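PDB 6AK1: dimethyl-sulfide monooxygenase from Hyphomicrobium sulfonivorans, which oxidises dimethyl sulfide with NADH and oxygen to methanethiol and formaldehyde, using FMN as cofactor, in the first step of dimethyl sulfide degradation. Local coordinates for residues A105-E110 with D162-V167; V130-V135 with K170-S175. All coordinates share one frame; numbering follows the deposited sequence.

Contact 1 of 2, residues A105-E110 with D162-V167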
loop_
_atom_site.group_PDB
_atom_site.type_symbol
_atom_site.label_atom_id
_atom_site.label_comp_id
_atom_site.label_asym_id
_atom_site.label_seq_id
_atom_site.Cartn_x
_atom_site.Cartn_y
_atom_site.Cartn_z
ATOM N N ALA A 105 5.157 -5.326 2.502
ATOM C CA ALA A 105 6.277 -6.216 2.792
ATOM C C ALA A 105 7.211 -6.242 1.590
ATOM O O ALA A 105 6.770 -6.472 0.461
ATOM C CB ALA A 105 5.798 -7.635 3.146
ATOM N N ALA A 106 8.491 -5.999 1.832
ATOM C CA ALA A 106 9.455 -5.952 0.746
ATOM C C ALA A 106 9.887 -7.356 0.332
ATOM O O ALA A 106 9.917 -8.294 1.139
ATOM C CB ALA A 106 10.676 -5.117 1.140
ATOM N N ILE A 107 10.227 -7.485 -0.958
ATOM C CA ILE A 107 10.755 -8.731 -1.506
ATOM C C ILE A 107 12.274 -8.748 -1.515
ATOM O O ILE A 107 12.880 -9.750 -1.921
ATOM C CB ILE A 107 10.197 -8.947 -2.927
ATOM C CG1 ILE A 107 10.806 -7.934 -3.905
ATOM C CG2 ILE A 107 8.682 -8.790 -2.929
ATOM C CD1 ILE A 107 10.232 -8.021 -5.322
ATOM N N THR A 108 12.907 -7.673 -1.042
ATOM C CA THR A 108 14.357 -7.526 -1.122
ATOM C C THR A 108 15.079 -8.413 -0.110
ATOM O O THR A 108 16.179 -8.909 -0.384
ATOM C CB THR A 108 14.733 -6.055 -0.884
ATOM O OG1 THR A 108 14.052 -5.222 -1.828
ATOM C CG2 THR A 108 16.226 -5.837 -1.011
ATOM N N PHE A 109 14.515 -8.586 1.079
ATOM C CA PHE A 109 15.245 -9.264 2.138
ATOM C C PHE A 109 14.629 -10.584 2.565
ATOM O O PHE A 109 15.358 -11.465 3.029
ATOM C CB PHE A 109 15.368 -8.341 3.363
ATOM C CG PHE A 109 15.909 -6.978 3.036
ATOM C CD1 PHE A 109 17.234 -6.823 2.620
ATOM C CD2 PHE A 109 15.099 -5.853 3.129
ATOM C CE1 PHE A 109 17.740 -5.560 2.311
ATOM C CE2 PHE A 109 15.588 -4.591 2.825
ATOM C CZ PHE A 109 16.910 -4.439 2.413
ATOM N N GLU A 110 13.320 -10.754 2.411
ATOM C CA GLU A 110 12.637 -11.931 2.912
ATOM C C GLU A 110 12.479 -12.972 1.810
ATOM O O GLU A 110 12.009 -12.652 0.709
ATOM C CB GLU A 110 11.270 -11.565 3.486
ATOM C CG GLU A 110 10.728 -12.657 4.383
ATOM C CD GLU A 110 9.485 -12.231 5.133
ATOM O OE1 GLU A 110 8.787 -13.133 5.644
ATOM O OE2 GLU A 110 9.215 -11.005 5.204
ATOM N N ASP A 162 10.106 -10.675 -11.000
ATOM C CA ASP A 162 9.159 -11.532 -11.716
ATOM C C ASP A 162 9.186 -12.951 -11.166
ATOM O O ASP A 162 8.139 -13.569 -10.947
ATOM C CB ASP A 162 9.479 -11.570 -13.215
ATOM C CG ASP A 162 8.947 -10.366 -13.977
ATOM O OD1 ASP A 162 7.893 -9.801 -13.603
ATOM O OD2 ASP A 162 9.587 -9.998 -14.988
ATOM N N GLU A 163 10.386 -13.500 -10.976
ATOM C CA GLU A 163 10.478 -14.881 -10.533
ATOM C C GLU A 163 10.049 -15.016 -9.083
ATOM O O GLU A 163 9.475 -16.036 -8.699
ATOM C CB GLU A 163 11.896 -15.407 -10.723
ATOM C CG GLU A 163 11.989 -16.935 -10.628
ATOM C CD GLU A 163 13.424 -17.429 -10.586
ATOM O OE1 GLU A 163 14.272 -16.848 -11.291
ATOM O OE2 GLU A 163 13.705 -18.377 -9.839
ATOM N N TYR A 164 10.314 -13.988 -8.277
ATOM C CA TYR A 164 9.814 -13.944 -6.910
ATOM C C TYR A 164 8.303 -14.139 -6.863
ATOM O O TYR A 164 7.806 -14.982 -6.109
ATOM C CB TYR A 164 10.216 -12.615 -6.261
ATOM C CG TYR A 164 10.050 -12.582 -4.752
ATOM C CD1 TYR A 164 8.778 -12.460 -4.167
ATOM C CD2 TYR A 164 11.163 -12.656 -3.909
ATOM C CE1 TYR A 164 8.622 -12.431 -2.793
ATOM C CE2 TYR A 164 11.014 -12.616 -2.528
ATOM C CZ TYR A 164 9.741 -12.508 -1.978
ATOM O OH TYR A 164 9.583 -12.462 -0.612
ATOM N N MET A 165 7.556 -13.357 -7.664
ATOM C CA MET A 165 6.093 -13.458 -7.687
ATOM C C MET A 165 5.635 -14.802 -8.242
ATOM O O MET A 165 4.655 -15.380 -7.755
ATOM C CB MET A 165 5.489 -12.330 -8.527
ATOM C CG MET A 165 5.925 -10.930 -8.138
ATOM S SD MET A 165 5.422 -10.446 -6.466
ATOM C CE MET A 165 3.628 -10.506 -6.598
ATOM N N GLU A 166 6.306 -15.292 -9.285
ATOM C CA GLU A 166 6.034 -16.637 -9.796
ATOM C C GLU A 166 6.048 -17.673 -8.668
ATOM O O GLU A 166 5.110 -18.466 -8.524
ATOM C CB GLU A 166 7.058 -16.983 -10.887
ATOM C CG GLU A 166 7.064 -18.443 -11.345
ATOM C CD GLU A 166 8.132 -18.733 -12.411
ATOM O OE1 GLU A 166 8.914 -17.818 -12.764
ATOM O OE2 GLU A 166 8.189 -19.883 -12.898
ATOM N N VAL A 167 7.095 -17.650 -7.833
ATOM C CA VAL A 167 7.171 -18.564 -6.688
ATOM C C VAL A 167 5.960 -18.388 -5.774
ATOM O O VAL A 167 5.307 -19.367 -5.392
ATOM C CB VAL A 167 8.484 -18.343 -5.911
ATOM C CG1 VAL A 167 8.452 -19.095 -4.587
ATOM C CG2 VAL A 167 9.705 -18.750 -6.759
#
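The phenol ring of Tyr164 has Ile107 over one face and the carbonyl oxygen of Glu110 at its edge, near the ring plane. This joins two parts of the TIM barrel of a luciferase-like monooxygenase. Residues 105-110 are the end of strand 100-106 and the loop after it. Residues 162-167 are part of helix 157-174 on the outside of the barrel. The face contact is a CH-pi interaction. Ile107 CB stands 3.6 Å from the centroid of the Tyr164 ring, only 8° off the normal. Ile107 CG2 leans toward one side of the same face and lies 3.6 Å from Tyr164 CE1. Over the other rim of the same face, Ile107 O comes within 3.5 Å of Tyr164 CE2. Tyr164 CG is anti to the backbone N (chi1 -166°), and this sends the ring out from the helix to the loop. Helix 112-126 adds to the packing, with Pro112 and Leu115 touching the tyrosine. Ile107 itself also rests on Trp132 and Val134 of the next strand. The carboxylate of Glu110 takes no part here. It turns away and forms a salt bridge with Arg118. The buried tyrosine therefore meets Glu110 through the backbone, and its polar end is satisfied there. Tyr164 OH donates a 2.8 Å hydrogen bond to Glu110 O; the hydroxyl sits well out of the carbonyl plane, and the angle at the oxygen is 141°.

Contact 2 of 2, residues V130-V135 with K170-S175; sequences VAWNVV and KLWEGS
In the TIM barrel, strand 130-135 is met on its outer side by the last turns of helix 157-174. The contact is a single buried pair of tryptophans, Trp132 and Trp172. The six-membered rings are turned almost at right angles, with planes at 84° and centroids 5.8 Å apart. Trp172 CH2, at the far corner of its indole, does most of the touching. It lies 3.6 Å from Trp132 CE3 and 3.8 Å from Trp132 CZ3. Trp132 CE3 in turn sits at the edge of the Trp172 ring, near its plane. Trp132 reaches the helix with CG anti to its own backbone nitrogen (chi1 173°). One face of its indole is filled from within the strand, where Val134 CG2 lies over the ring centre. Both indole nitrogens have partners elsewhere: Trp132 NE1 bonds to Ala105 O, and Trp172 NE1 to Ala116 O. These bonds are likely to limit how each ring can turn. Exchanging Trp132 for alanine would probably open a gap in front of Trp172 CH2 and leave Ala105 O without its indole donor. Leu115 and Leu119 of helix 112-126 also pack on Trp132, as do Met165 and Met168 of helix 157-174, while Ser120 of helix 112-126 touches Trp172. The pair thus sits where strand 130-135 and these two helices come together.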
loop_
_atom_site.group_PDB
_atom_site.type_symbol
_atom_site.label_atom_id
_atom_site.label_comp_id
_atom_site.label_asym_id
_atom_site.label_seq_id
_atom_site.Cartn_x
_atom_site.Cartn_y
_atom_site.Cartn_z
ATOM N N VAL A 130 -6.933 -9.381 3.480
ATOM C CA VAL A 130 -5.574 -8.861 3.443
ATOM C C VAL A 130 -5.218 -8.486 2.012
ATOM O O VAL A 130 -5.639 -9.141 1.047
ATOM C CB VAL A 130 -4.559 -9.867 4.030
ATOM C CG1 VAL A 130 -4.467 -11.112 3.164
ATOM C CG2 VAL A 130 -3.182 -9.214 4.158
ATOM N N ALA A 131 -4.477 -7.401 1.881
ATOM C CA ALA A 131 -3.820 -7.028 0.644
ATOM C C ALA A 131 -2.327 -6.953 0.909
ATOM O O ALA A 131 -1.902 -6.532 1.989
ATOM C CB ALA A 131 -4.333 -5.689 0.115
ATOM N N TRP A 132 -1.540 -7.373 -0.070
ATOM C CA TRP A 132 -0.085 -7.345 0.019
ATOM C C TRP A 132 0.407 -6.179 -0.828
ATOM O O TRP A 132 0.271 -6.196 -2.055
ATOM C CB TRP A 132 0.527 -8.665 -0.462
ATOM C CG TRP A 132 2.030 -8.622 -0.534
ATOM C CD1 TRP A 132 2.865 -7.812 0.189
ATOM C CD2 TRP A 132 2.877 -9.414 -1.378
ATOM N NE1 TRP A 132 4.170 -8.062 -0.140
ATOM C CE2 TRP A 132 4.209 -9.044 -1.095
ATOM C CE3 TRP A 132 2.639 -10.412 -2.334
ATOM C CZ2 TRP A 132 5.300 -9.621 -1.746
ATOM C CZ3 TRP A 132 3.725 -10.996 -2.972
ATOM C CH2 TRP A 132 5.039 -10.600 -2.675
ATOM N N ASN A 133 0.995 -5.183 -0.185
ATOM C CA ASN A 133 1.624 -4.081 -0.909
ATOM C C ASN A 133 3.067 -4.474 -1.205
ATOM O O ASN A 133 3.927 -4.441 -0.321
ATOM C CB ASN A 133 1.532 -2.789 -0.109
ATOM C CG ASN A 133 2.234 -1.631 -0.802
ATOM O OD1 ASN A 133 2.024 -1.387 -1.989
ATOM N ND2 ASN A 133 3.093 -0.933 -0.070
ATOM N N VAL A 134 3.323 -4.832 -2.462
ATOM C CA VAL A 134 4.605 -5.357 -2.922
ATOM C C VAL A 134 5.586 -4.207 -3.142
ATOM O O VAL A 134 5.412 -3.402 -4.057
ATOM C CB VAL A 134 4.412 -6.162 -4.214
ATOM C CG1 VAL A 134 5.706 -6.823 -4.642
ATOM C CG2 VAL A 134 3.289 -7.155 -4.033
ATOM N N VAL A 135 6.655 -4.154 -2.349
ATOM C CA VAL A 135 7.642 -3.099 -2.508
ATOM C C VAL A 135 9.024 -3.719 -2.681
ATOM O O VAL A 135 9.264 -4.886 -2.348
ATOM C CB VAL A 135 7.632 -2.088 -1.332
ATOM C CG1 VAL A 135 6.225 -1.576 -1.066
ATOM C CG2 VAL A 135 8.215 -2.690 -0.072
ATOM N N LYS A 170 2.804 -19.734 -7.345
ATOM C CA LYS A 170 2.796 -21.197 -7.377
ATOM C C LYS A 170 2.435 -21.766 -6.018
ATOM O O LYS A 170 1.637 -22.706 -5.917
ATOM C CB LYS A 170 4.162 -21.732 -7.824
ATOM C CG LYS A 170 4.469 -21.507 -9.296
ATOM C CD LYS A 170 5.858 -22.049 -9.680
ATOM C CE LYS A 170 6.189 -21.776 -11.154
ATOM N NZ LYS A 170 7.574 -22.211 -11.502
ATOM N N LEU A 171 3.002 -21.201 -4.953
ATOM C CA LEU A 171 2.701 -21.692 -3.611
ATOM C C LEU A 171 1.231 -21.483 -3.269
ATOM O O LEU A 171 0.556 -22.406 -2.795
ATOM C CB LEU A 171 3.606 -21.000 -2.592
ATOM C CG LEU A 171 5.087 -21.353 -2.723
ATOM C CD1 LEU A 171 5.958 -20.388 -1.930
ATOM C CD2 LEU A 171 5.342 -22.812 -2.288
ATOM N N TRP A 172 0.704 -20.285 -3.560
ATOM C CA TRP A 172 -0.650 -19.909 -3.148
ATOM C C TRP A 172 -1.732 -20.565 -4.001
ATOM O O TRP A 172 -2.761 -21.000 -3.468
ATOM C CB TRP A 172 -0.818 -18.387 -3.215
ATOM C CG TRP A 172 -0.153 -17.604 -2.111
ATOM C CD1 TRP A 172 0.067 -18.014 -0.823
ATOM C CD2 TRP A 172 0.370 -16.275 -2.206
ATOM N NE1 TRP A 172 0.687 -17.018 -0.108
ATOM C CE2 TRP A 172 0.884 -15.937 -0.933
ATOM C CE3 TRP A 172 0.451 -15.332 -3.244
ATOM C CZ2 TRP A 172 1.476 -14.687 -0.668
ATOM C CZ3 TRP A 172 1.038 -14.087 -2.978
ATOM C CH2 TRP A 172 1.545 -13.785 -1.694
ATOM N N GLU A 173 -1.531 -20.621 -5.321
ATOM C CA GLU A 173 -2.548 -21.076 -6.269
ATOM C C GLU A 173 -2.393 -22.533 -6.697
ATOM O O GLU A 173 -3.398 -23.236 -6.835
ATOM C CB GLU A 173 -2.540 -20.194 -7.524
ATOM C CG GLU A 173 -2.802 -18.714 -7.272
ATOM C CD GLU A 173 -4.251 -18.422 -6.883
ATOM O OE1 GLU A 173 -5.144 -19.241 -7.195
ATOM O OE2 GLU A 173 -4.496 -17.365 -6.258
ATOM N N GLY A 174 -1.165 -23.007 -6.926
ATOM C CA GLY A 174 -0.977 -24.310 -7.540
ATOM C C GLY A 174 -0.644 -25.471 -6.623
ATOM O O GLY A 174 -1.004 -26.619 -6.913
ATOM N N SER A 175 0.025 -25.185 -5.506
ATOM C CA SER A 175 0.612 -26.253 -4.704
ATOM C C SER A 175 -0.451 -27.172 -4.099
ATOM O O SER A 175 -0.296 -28.398 -4.119
ATOM C CB SER A 175 1.501 -25.661 -3.617
ATOM O OG SER A 175 2.106 -26.714 -2.901
#

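In the fold
Contacts 1 and 2 lie about 10 Å apart, centre to centre, and both use helix 157-174. Their other halves lie at the end of strand 100-106 with its following loop, and on strand 130-135; the two strands are parallel neighbours in the barrel sheet. The two contacts also touch directly. Ile107 N, just past the end of strand 100-106, lies 3.1 Å from Val135 O, a probable backbone hydrogen bond. Met165 CE, from the helix, packs 3.7 Å from Trp132 CZ3. Both contacts are near the probable FMN site, inferred from related proteins. The side chain of Ile107 is about 7 Å from that of Tyr158, and the side chain of Trp132 about 6 Å from that of Thr104.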